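Local coordinates for glutathione S-transferase (Bombyx mori, PDB 5ZFG), which metabolises the insecticide diazinon in the silkworm, probably through the glutathione transferase activity expected of its family, at residues Q19-A23 and L24-F28; F62-E66 and S67-L71; K130-H133 and I134-V138; Y150-N154 and H155-A159. One frame throughout, in Å; residues are numbered along the deposited sequence.

Contact 1 (Q19-A23 and L24-F28); sequences QALVA and LEVPF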
loop_
_atom_site.group_PDB
_atom_site.type_symbol
_atom_site.label_atom_id
_atom_site.label_comp_id
_atom_site.label_asym_id
_atom_site.label_seq_id
_atom_site.Cartn_x
_atom_site.Cartn_y
_atom_site.Cartn_z
ATOM N N GLN B 19 -2.271 18.044 -1.135
ATOM C CA GLN B 19 -3.384 18.251 -2.057
ATOM C C GLN B 19 -4.699 17.759 -1.456
ATOM O O GLN B 19 -5.716 18.459 -1.517
ATOM C CB GLN B 19 -3.098 17.559 -3.389
ATOM C CG GLN B 19 -1.946 18.195 -4.150
ATOM C CD GLN B 19 -1.611 17.405 -5.370
ATOM O OE1 GLN B 19 -1.489 16.172 -5.308
ATOM N NE2 GLN B 19 -1.462 18.089 -6.499
ATOM N N ALA B 20 -4.690 16.580 -0.828
ATOM C CA ALA B 20 -5.905 16.086 -0.188
ATOM C C ALA B 20 -6.376 17.019 0.933
ATOM O O ALA B 20 -7.573 17.313 1.044
ATOM C CB ALA B 20 -5.680 14.674 0.357
ATOM N N LEU B 21 -5.453 17.459 1.798
ATOM C CA LEU B 21 -5.831 18.361 2.884
ATOM C C LEU B 21 -6.422 19.652 2.335
ATOM O O LEU B 21 -7.419 20.158 2.862
ATOM C CB LEU B 21 -4.627 18.664 3.772
ATOM C CG LEU B 21 -4.140 17.538 4.695
ATOM C CD1 LEU B 21 -2.684 17.789 5.080
ATOM C CD2 LEU B 21 -5.038 17.404 5.938
ATOM N N VAL B 22 -5.830 20.179 1.261
ATOM C CA VAL B 22 -6.330 21.408 0.648
ATOM C C VAL B 22 -7.683 21.171 -0.010
ATOM O O VAL B 22 -8.623 21.954 0.178
ATOM C CB VAL B 22 -5.283 21.955 -0.347
ATOM C CG1 VAL B 22 -5.860 23.073 -1.218
ATOM C CG2 VAL B 22 -4.047 22.429 0.403
ATOM N N ALA B 23 -7.817 20.070 -0.764
ATOM C CA ALA B 23 -9.086 19.777 -1.434
ATOM C C ALA B 23 -10.214 19.583 -0.431
ATOM O O ALA B 23 -11.363 19.975 -0.683
ATOM C CB ALA B 23 -8.942 18.541 -2.312
ATOM N N LEU B 24 -9.909 18.990 0.714
ATOM C CA LEU B 24 -10.913 18.729 1.738
ATOM C C LEU B 24 -11.133 19.920 2.658
ATOM O O LEU B 24 -12.013 19.856 3.528
ATOM C CB LEU B 24 -10.511 17.511 2.569
ATOM C CG LEU B 24 -10.595 16.190 1.797
ATOM C CD1 LEU B 24 -10.173 15.039 2.698
ATOM C CD2 LEU B 24 -12.000 15.989 1.285
ATOM N N GLU B 25 -10.353 20.988 2.486
ATOM C CA GLU B 25 -10.437 22.176 3.331
ATOM C C GLU B 25 -10.191 21.846 4.802
ATOM O O GLU B 25 -10.834 22.397 5.691
ATOM C CB GLU B 25 -11.791 22.877 3.151
ATOM C CG GLU B 25 -12.207 23.000 1.698
ATOM C CD GLU B 25 -13.398 23.925 1.512
ATOM O OE1 GLU B 25 -14.543 23.431 1.513
ATOM O OE2 GLU B 25 -13.176 25.145 1.390
ATOM N N VAL B 26 -9.248 20.945 5.063
ATOM C CA VAL B 26 -8.843 20.606 6.421
ATOM C C VAL B 26 -7.631 21.467 6.766
ATOM O O VAL B 26 -6.597 21.361 6.079
ATOM C CB VAL B 26 -8.524 19.110 6.564
ATOM C CG1 VAL B 26 -7.990 18.828 7.943
ATOM C CG2 VAL B 26 -9.769 18.259 6.291
ATOM N N PRO B 27 -7.719 22.350 7.758
ATOM C CA PRO B 27 -6.578 23.227 8.061
ATOM C C PRO B 27 -5.447 22.452 8.720
ATOM O O PRO B 27 -5.679 21.533 9.508
ATOM C CB PRO B 27 -7.177 24.270 9.014
ATOM C CG PRO B 27 -8.664 24.179 8.796
ATOM C CD PRO B 27 -8.906 22.720 8.545
ATOM N N PHE B 28 -4.211 22.828 8.394
ATOM C CA PHE B 28 -3.058 22.149 8.975
ATOM C C PHE B 28 -1.858 23.081 8.993
ATOM O O PHE B 28 -1.792 24.060 8.245
ATOM C CB PHE B 28 -2.708 20.865 8.204
ATOM C CG PHE B 28 -2.201 21.111 6.817
ATOM C CD1 PHE B 28 -0.838 21.037 6.526
ATOM C CD2 PHE B 28 -3.084 21.405 5.790
ATOM C CE1 PHE B 28 -0.385 21.251 5.244
ATOM C CE2 PHE B 28 -2.631 21.629 4.507
ATOM C CZ PHE B 28 -1.272 21.553 4.235
#
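L21 and F28 meet because their first torsions bring them against one another: L21 CG stands beside its own backbone N (chi1 -73°), while F28 CG sits between its N and carbonyl carbon (chi1 67°), which turns the ring back over the helix end. The backbone beneath is a Schellman motif closing helix 12-23. E25 leaves helical geometry with a positive phi of 59°, and two bonds reach back into the last turn: V26 N to L21 O at 3.0 Å, in the carbonyl plane, and E25 N to V22 O at 3.0 Å, with the donor standing above that plane. L24 N still makes a normal helical bond to A20 O at 2.9 Å.

The apolar pair that usually accompanies this motif is L21 with V26, whose CD2 and CG1 lie 3.8 Å apart. L21's other branch makes a CH-pi contact, CD1 sitting 3.7 Å from the F28 ring centroid and almost directly over it. From outside, I74 of helix 67-78 and L3 of strand 3-7 also pack on L21, so L21 sits between that helix and that strand. At the rim of the F28 ring, CE2 is 3.6 Å from L21 CB, and V22 CG2 approaches the edge near the ring plane.

Contact 2 (F62-E66 and S67-L71); sequences FYLSE and SNAIL. With ACT (acetate ion), chain H.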
loop_
_atom_site.group_PDB
_atom_site.type_symbol
_atom_site.label_atom_id
_atom_site.label_comp_id
_atom_site.label_asym_id
_atom_site.label_seq_id
_atom_site.Cartn_x
_atom_site.Cartn_y
_atom_site.Cartn_z
ATOM N N PHE B 62 -1.793 11.840 17.726
ATOM C CA PHE B 62 -1.882 10.621 16.931
ATOM C C PHE B 62 -0.901 10.759 15.774
ATOM O O PHE B 62 -1.107 11.590 14.885
ATOM C CB PHE B 62 -3.305 10.418 16.424
ATOM C CG PHE B 62 -3.464 9.233 15.506
ATOM C CD1 PHE B 62 -2.995 7.987 15.880
ATOM C CD2 PHE B 62 -4.109 9.366 14.286
ATOM C CE1 PHE B 62 -3.152 6.893 15.039
ATOM C CE2 PHE B 62 -4.276 8.273 13.449
ATOM C CZ PHE B 62 -3.801 7.040 13.833
ATOM N N TYR B 63 0.165 9.958 15.793
ATOM C CA TYR B 63 1.208 9.983 14.767
ATOM C C TYR B 63 0.921 8.912 13.722
ATOM O O TYR B 63 0.882 7.721 14.042
ATOM C CB TYR B 63 2.592 9.747 15.372
ATOM C CG TYR B 63 2.963 10.722 16.475
ATOM C CD1 TYR B 63 2.631 12.070 16.377
ATOM C CD2 TYR B 63 3.630 10.290 17.615
ATOM C CE1 TYR B 63 2.966 12.969 17.384
ATOM C CE2 TYR B 63 3.971 11.182 18.627
ATOM C CZ TYR B 63 3.633 12.519 18.502
ATOM O OH TYR B 63 3.968 13.419 19.498
ATOM N N LEU B 64 0.761 9.329 12.471
ATOM C CA LEU B 64 0.422 8.397 11.400
ATOM C C LEU B 64 1.357 8.639 10.225
ATOM O O LEU B 64 1.332 9.719 9.631
ATOM C CB LEU B 64 -1.044 8.576 10.991
ATOM C CG LEU B 64 -1.542 7.704 9.838
ATOM C CD1 LEU B 64 -1.521 6.244 10.268
ATOM C CD2 LEU B 64 -2.940 8.138 9.398
ATOM N N SER B 65 2.173 7.638 9.887
ATOM C CA SER B 65 2.985 7.669 8.677
ATOM C C SER B 65 2.300 6.846 7.583
ATOM O O SER B 65 1.161 6.394 7.756
ATOM C CB SER B 65 4.403 7.160 8.961
ATOM O OG SER B 65 4.423 5.753 9.176
ATOM N N GLU B 66 3.018 6.642 6.458
ATOM C CA GLU B 66 2.536 6.054 5.205
ATOM C C GLU B 66 1.499 6.951 4.529
ATOM O O GLU B 66 0.340 7.014 4.962
ATOM C CB GLU B 66 1.971 4.641 5.431
ATOM C CG GLU B 66 3.044 3.644 5.855
ATOM C CD GLU B 66 3.911 3.152 4.707
ATOM O OE1 GLU B 66 3.631 3.467 3.531
ATOM O OE2 GLU B 66 4.896 2.420 4.976
ATOM N N SER B 67 1.910 7.618 3.441
ATOM C CA SER B 67 1.061 8.641 2.819
ATOM C C SER B 67 -0.296 8.084 2.364
ATOM O O SER B 67 -1.318 8.781 2.471
ATOM C CB SER B 67 1.802 9.310 1.651
ATOM O OG SER B 67 2.112 8.420 0.595
ATOM N N ASN B 68 -0.345 6.828 1.876
ATOM C CA ASN B 68 -1.635 6.243 1.496
ATOM C C ASN B 68 -2.570 6.146 2.695
ATOM O O ASN B 68 -3.753 6.491 2.605
ATOM C CB ASN B 68 -1.443 4.862 0.881
ATOM C CG ASN B 68 -0.917 4.920 -0.522
ATOM O OD1 ASN B 68 -0.724 5.996 -1.083
ATOM N ND2 ASN B 68 -0.647 3.752 -1.097
ATOM N N ALA B 69 -2.055 5.672 3.826
ATOM C CA ALA B 69 -2.875 5.582 5.034
ATOM C C ALA B 69 -3.270 6.966 5.543
ATOM O O ALA B 69 -4.376 7.147 6.071
ATOM C CB ALA B 69 -2.112 4.818 6.111
ATOM N N ILE B 70 -2.368 7.948 5.411
ATOM C CA ILE B 70 -2.716 9.321 5.798
ATOM C C ILE B 70 -3.857 9.841 4.934
ATOM O O ILE B 70 -4.818 10.433 5.445
ATOM C CB ILE B 70 -1.489 10.248 5.711
ATOM C CG1 ILE B 70 -0.397 9.812 6.701
ATOM C CG2 ILE B 70 -1.917 11.717 5.999
ATOM C CD1 ILE B 70 0.937 10.542 6.478
ATOM N N LEU B 71 -3.789 9.598 3.614
ATOM C CA LEU B 71 -4.867 10.012 2.716
ATOM C C LEU B 71 -6.203 9.397 3.132
ATOM O O LEU B 71 -7.239 10.083 3.191
ATOM C CB LEU B 71 -4.537 9.623 1.273
ATOM C CG LEU B 71 -3.375 10.358 0.583
ATOM C CD1 LEU B 71 -3.064 9.748 -0.766
ATOM C CD2 LEU B 71 -3.737 11.832 0.437
HETATM C C ACT H . 5.120 7.103 1.693
HETATM O O ACT H . 4.260 6.737 0.859
HETATM O OXT ACT H . 4.704 7.701 2.713
HETATM C CH3 ACT H . 6.587 6.846 1.483
HETATM O O HOH W 1 1.875 4.809 1.697
#
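I70 reaches back from the first turn of helix 67-78 over the backbone that leads into it. Its CB lies 3.8 Å from E66 O. With CG1 set beside the backbone N (chi1 -63°), the longer branch runs toward strand 62-65: CG1 is 3.4 Å from E66 O and also meets L64 CG at 3.9 Å, the two side chains running antiparallel to one another. The tip, CD1, comes to rest 3.3 Å from L64 O. Cut back to an alanine, the residue would probably leave L64 O and E66 O without the cover of CG1 and CD1, and deprive L64 of one of the two helix residues, I70 and A69, that it packs on.

E66 is the N-cap residue, held at a positive phi of 66°, and its O receives I70 N at 2.9 Å as the helix begins. This strand-to-helix junction belongs to the thioredoxin-like domain, where glutathione transferases commonly hold the gamma-glutamyl carboxylate of glutathione. An acetate, probably from the crystallisation liquor, occupies the helix start in a manner consistent with that role: S67 N donates to OXT at 2.9 Å and S67 OG donates to O at 2.7 Å. The two donors of one residue thus grip both carboxylate oxygens.

The E66 side chain bends at chi2, and its OE2 reaches the dimer interface, bonding to Q51 NE2 and to S104 OG of the second subunit. On the other oxygen, OE1 takes a hydrogen from a water at 2.9 Å, and that water also donates to the acetate O and accepts from N68 N.

Contact 3 (K130-H133 and I134-V138); sequences KKVH and ISLDV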
loop_
_atom_site.group_PDB
_atom_site.type_symbol
_atom_site.label_atom_id
_atom_site.label_comp_id
_atom_site.label_asym_id
_atom_site.label_seq_id
_atom_site.Cartn_x
_atom_site.Cartn_y
_atom_site.Cartn_z
ATOM N N LYS B 130 12.182 0.530 -19.984
ATOM C CA LYS B 130 11.109 -0.397 -20.324
ATOM C C LYS B 130 10.084 -0.476 -19.203
ATOM O O LYS B 130 8.872 -0.529 -19.456
ATOM C CB LYS B 130 11.684 -1.784 -20.617
ATOM C CG LYS B 130 10.632 -2.797 -21.030
ATOM C CD LYS B 130 9.985 -2.404 -22.346
ATOM C CE LYS B 130 10.254 -3.455 -23.404
ATOM N NZ LYS B 130 9.450 -3.280 -24.654
ATOM N N LYS B 131 10.551 -0.467 -17.960
ATOM C CA LYS B 131 9.636 -0.596 -16.838
ATOM C C LYS B 131 8.789 0.660 -16.660
ATOM O O LYS B 131 7.638 0.564 -16.222
ATOM C CB LYS B 131 10.420 -0.937 -15.571
ATOM C CG LYS B 131 10.904 -2.412 -15.541
ATOM C CD LYS B 131 11.764 -2.698 -14.330
ATOM C CE LYS B 131 12.365 -4.105 -14.374
ATOM N NZ LYS B 131 11.435 -5.155 -13.889
ATOM N N VAL B 132 9.324 1.836 -17.011
ATOM C CA VAL B 132 8.487 3.033 -17.058
ATOM C C VAL B 132 7.348 2.830 -18.046
ATOM O O VAL B 132 6.179 3.106 -17.747
ATOM C CB VAL B 132 9.318 4.277 -17.429
ATOM C CG1 VAL B 132 8.392 5.450 -17.698
ATOM C CG2 VAL B 132 10.319 4.609 -16.333
ATOM N N HIS B 133 7.670 2.318 -19.237
ATOM C CA HIS B 133 6.623 2.145 -20.240
ATOM C C HIS B 133 5.614 1.079 -19.827
ATOM O O HIS B 133 4.428 1.198 -20.145
ATOM C CB HIS B 133 7.254 1.831 -21.605
ATOM C CG HIS B 133 7.776 3.049 -22.304
ATOM N ND1 HIS B 133 6.944 3.998 -22.856
ATOM C CD2 HIS B 133 9.041 3.499 -22.493
ATOM C CE1 HIS B 133 7.673 4.969 -23.381
ATOM N NE2 HIS B 133 8.948 4.691 -23.174
ATOM N N ILE B 134 6.047 0.041 -19.110
ATOM C CA ILE B 134 5.093 -0.962 -18.641
ATOM C C ILE B 134 4.125 -0.356 -17.623
ATOM O O ILE B 134 2.915 -0.629 -17.660
ATOM C CB ILE B 134 5.842 -2.187 -18.081
ATOM C CG1 ILE B 134 6.479 -2.970 -19.234
ATOM C CG2 ILE B 134 4.893 -3.088 -17.312
ATOM C CD1 ILE B 134 7.707 -3.749 -18.847
ATOM N N SER B 135 4.625 0.507 -16.728
ATOM C CA SER B 135 3.758 1.148 -15.738
ATOM C C SER B 135 2.749 2.070 -16.405
ATOM O O SER B 135 1.565 2.080 -16.044
ATOM C CB SER B 135 4.591 1.935 -14.729
ATOM O OG SER B 135 5.434 1.081 -13.986
ATOM N N LEU B 136 3.216 2.889 -17.359
ATOM C CA LEU B 136 2.301 3.718 -18.127
ATOM C C LEU B 136 1.284 2.857 -18.860
ATOM O O LEU B 136 0.087 3.173 -18.872
ATOM C CB LEU B 136 3.092 4.588 -19.110
ATOM C CG LEU B 136 3.970 5.635 -18.427
ATOM C CD1 LEU B 136 5.020 6.187 -19.368
ATOM C CD2 LEU B 136 3.099 6.757 -17.865
ATOM N N ASP B 137 1.741 1.744 -19.453
ATOM C CA ASP B 137 0.826 0.883 -20.193
ATOM C C ASP B 137 -0.255 0.312 -19.279
ATOM O O ASP B 137 -1.432 0.241 -19.663
ATOM C CB ASP B 137 1.605 -0.234 -20.885
ATOM C CG ASP B 137 0.789 -0.932 -21.951
ATOM O OD1 ASP B 137 0.443 -0.282 -22.961
ATOM O OD2 ASP B 137 0.483 -2.125 -21.766
ATOM N N VAL B 138 0.120 -0.068 -18.056
ATOM C CA VAL B 138 -0.846 -0.626 -17.113
ATOM C C VAL B 138 -1.855 0.438 -16.684
ATOM O O VAL B 138 -3.066 0.189 -16.664
ATOM C CB VAL B 138 -0.128 -1.262 -15.906
ATOM C CG1 VAL B 138 -1.138 -1.608 -14.798
ATOM C CG2 VAL B 138 0.655 -2.503 -16.325
#
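V132 and L136, one helical turn apart, run alongside each other with their tips in the same direction, V132 CG1 and L136 CD1 being 3.8 Å apart. V132's first torsion (chi1 170°) makes this possible, since CG1 turns anti to the backbone N and forward along the helix. L136 also leans on the backbone it follows, its CG resting 3.4 Å from V132 O. The same carbonyl takes L136 N at 3.0 Å in a nearly straight bond (174° at the hydrogen), the donor lying nearly along the C=O axis.

On another side of the helix, the I134 side chain angles across that of K130, CD1 lying 3.8 Å from K130 CG, while I134 CG1 lies 3.4 Å from K130 O. S135 N bonds to K131 O at 3.1 Å from a donor tilted off the carbonyl plane, and D137 N bonds to H133 O at 2.8 Å. These i to i+4 bonds fix the spacing that brings the side chains together.

A second shell meets the side where V132, S135 and L136 are buried. L170 of helix 160-172 packs against both V132 and L136, Y180 OH hydrogen-bonds H133 ND1, and N109 ND2 bonds to S135 OG from helix 89-114. K130, K131, I134 and D137 are exposed. The arrangement is that of an amphipathic alpha helix, here helix 126-146, in the all-helical C-terminal domain of the glutathione transferase fold.

Contact 4 (Y150-N154 and H155-A159); sequences YAAAN and HLTIA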
loop_
_atom_site.group_PDB
_atom_site.type_symbol
_atom_site.label_atom_id
_atom_site.label_comp_id
_atom_site.label_asym_id
_atom_site.label_seq_id
_atom_site.Cartn_x
_atom_site.Cartn_y
_atom_site.Cartn_z
ATOM N N TYR B 150 -11.122 10.126 -14.457
ATOM C CA TYR B 150 -10.125 10.123 -13.393
ATOM C C TYR B 150 -9.705 8.683 -13.083
ATOM O O TYR B 150 -10.231 7.718 -13.655
ATOM C CB TYR B 150 -10.666 10.823 -12.147
ATOM C CG TYR B 150 -10.906 12.307 -12.331
ATOM C CD1 TYR B 150 -9.873 13.222 -12.188
ATOM C CD2 TYR B 150 -12.172 12.787 -12.647
ATOM C CE1 TYR B 150 -10.098 14.596 -12.349
ATOM C CE2 TYR B 150 -12.411 14.150 -12.807
ATOM C CZ TYR B 150 -11.371 15.046 -12.659
ATOM O OH TYR B 150 -11.611 16.394 -12.822
ATOM N N ALA B 151 -8.750 8.543 -12.152
ATOM C CA ALA B 151 -8.084 7.249 -11.959
ATOM C C ALA B 151 -9.011 6.177 -11.398
ATOM O O ALA B 151 -8.833 4.991 -11.703
ATOM C CB ALA B 151 -6.871 7.413 -11.046
ATOM N N ALA B 152 -9.976 6.547 -10.570
ATOM C CA ALA B 152 -10.838 5.554 -9.937
ATOM C C ALA B 152 -12.321 5.790 -10.178
ATOM O O ALA B 152 -13.143 4.978 -9.738
ATOM C CB ALA B 152 -10.575 5.501 -8.422
ATOM N N ALA B 153 -12.686 6.877 -10.838
ATOM C CA ALA B 153 -14.089 7.236 -10.988
ATOM C C ALA B 153 -14.165 8.347 -12.023
ATOM O O ALA B 153 -13.147 8.785 -12.564
ATOM C CB ALA B 153 -14.707 7.662 -9.655
ATOM N N ASN B 154 -15.393 8.787 -12.310
ATOM C CA ASN B 154 -15.601 9.939 -13.174
ATOM C C ASN B 154 -15.481 11.252 -12.427
ATOM O O ASN B 154 -15.817 12.302 -12.990
ATOM C CB ASN B 154 -16.963 9.845 -13.857
ATOM C CG ASN B 154 -16.892 9.085 -15.154
ATOM O OD1 ASN B 154 -15.899 9.182 -15.891
ATOM N ND2 ASN B 154 -17.934 8.316 -15.446
ATOM N N HIS B 155 -15.022 11.203 -11.178
ATOM C CA HIS B 155 -14.706 12.379 -10.387
ATOM C C HIS B 155 -13.371 12.152 -9.689
ATOM O O HIS B 155 -12.901 11.014 -9.562
ATOM C CB HIS B 155 -15.799 12.673 -9.352
ATOM C CG HIS B 155 -15.984 11.579 -8.353
ATOM N ND1 HIS B 155 -16.909 10.571 -8.512
ATOM C CD2 HIS B 155 -15.353 11.328 -7.181
ATOM C CE1 HIS B 155 -16.844 9.748 -7.481
ATOM N NE2 HIS B 155 -15.907 10.186 -6.659
ATOM N N LEU B 156 -12.779 13.252 -9.230
ATOM C CA LEU B 156 -11.505 13.205 -8.513
ATOM C C LEU B 156 -11.634 12.417 -7.211
ATOM O O LEU B 156 -12.627 12.547 -6.485
ATOM C CB LEU B 156 -11.024 14.629 -8.214
ATOM C CG LEU B 156 -9.580 14.803 -7.714
ATOM C CD1 LEU B 156 -8.584 14.620 -8.841
ATOM C CD2 LEU B 156 -9.367 16.140 -7.010
ATOM N N THR B 157 -10.633 11.568 -6.927
ATOM C CA THR B 157 -10.552 10.860 -5.649
ATOM C C THR B 157 -9.119 10.934 -5.126
ATOM O O THR B 157 -8.202 11.364 -5.830
ATOM C CB THR B 157 -10.977 9.386 -5.755
ATOM O OG1 THR B 157 -10.059 8.680 -6.594
ATOM C CG2 THR B 157 -12.399 9.233 -6.320
ATOM N N ILE B 158 -8.914 10.486 -3.879
ATOM C CA ILE B 158 -7.551 10.475 -3.343
ATOM C C ILE B 158 -6.632 9.570 -4.160
ATOM O O ILE B 158 -5.415 9.700 -4.067
ATOM C CB ILE B 158 -7.489 10.069 -1.846
ATOM C CG1 ILE B 158 -8.109 8.688 -1.575
ATOM C CG2 ILE B 158 -8.082 11.169 -0.927
ATOM C CD1 ILE B 158 -7.905 8.218 -0.115
ATOM N N ALA B 159 -7.183 8.638 -4.946
ATOM C CA ALA B 159 -6.333 7.806 -5.794
ATOM C C ALA B 159 -5.615 8.636 -6.852
ATOM O O ALA B 159 -4.538 8.247 -7.322
ATOM C CB ALA B 159 -7.171 6.710 -6.460
HETATM O O HOH W 2 -10.571 9.114 -9.248
#
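L156 N stands 3.5 Å above one face of the Y150 ring, displaced from its centre, and N154 O lies at the edge in the ring plane. L156 CD1 lies on the same side of the ring plane but beyond the rim, 3.8 Å from Y150 CE1. The other flat group, the H155 imidazole, carries A153 CB over one face, 3.9 Å from the ring centroid and 22° off the normal, a CH-pi contact. H155 can reach it because CG sits between the backbone N and the carbonyl carbon (chi1 62°), folding the ring back toward A153. Without the Y150 ring, as with an alanine here, L156 CD1 would probably lose its aromatic neighbour on this side and the loop would be less firmly held.

The turn leads into helix 160-172 through an N-terminal cap. T157 N donates to D160 OD2, as in a capping box, though T157 OG1 takes its weak bond, at 3.3 Å, from A159 N. L156 touches F161, the pairing of a hydrophobic staple; the two features recur together at this helix start in glutathione transferases.

A water holds the two arms of the loop together. It accepts from A152 N at 2.9 Å and from T157 OG1 at 2.7 Å, and donates to H155 O at 3.0 Å. T157 OG1 therefore gives its proton to the water while receiving A159 N. Beside this bridge, A152 CB and A159 CB touch at 4.1 Å.

Along the chain the four contacts come in series. Contacts 1 and 2 belong to the N-terminal thioredoxin-like domain and contacts 3 and 4 to the helical C-terminal domain. Contacts 1 and 2, with centres about 14 Å apart, touch where A20 CB of helix 12-23 meets L71 CD2 of helix 67-78 at 3.4 Å. Contact 2 also reaches contact 4, since I158 CD1 lies 3.9 Å from L71 C, so helix 67-78 is a physical link between the domains. Contact 3 stands apart on helix 126-146, its centre about 31 Å from that of contact 1 and on the opposite side of the chain's centre. Helix 67-78 carries the acetate at its start and L71 one turn on.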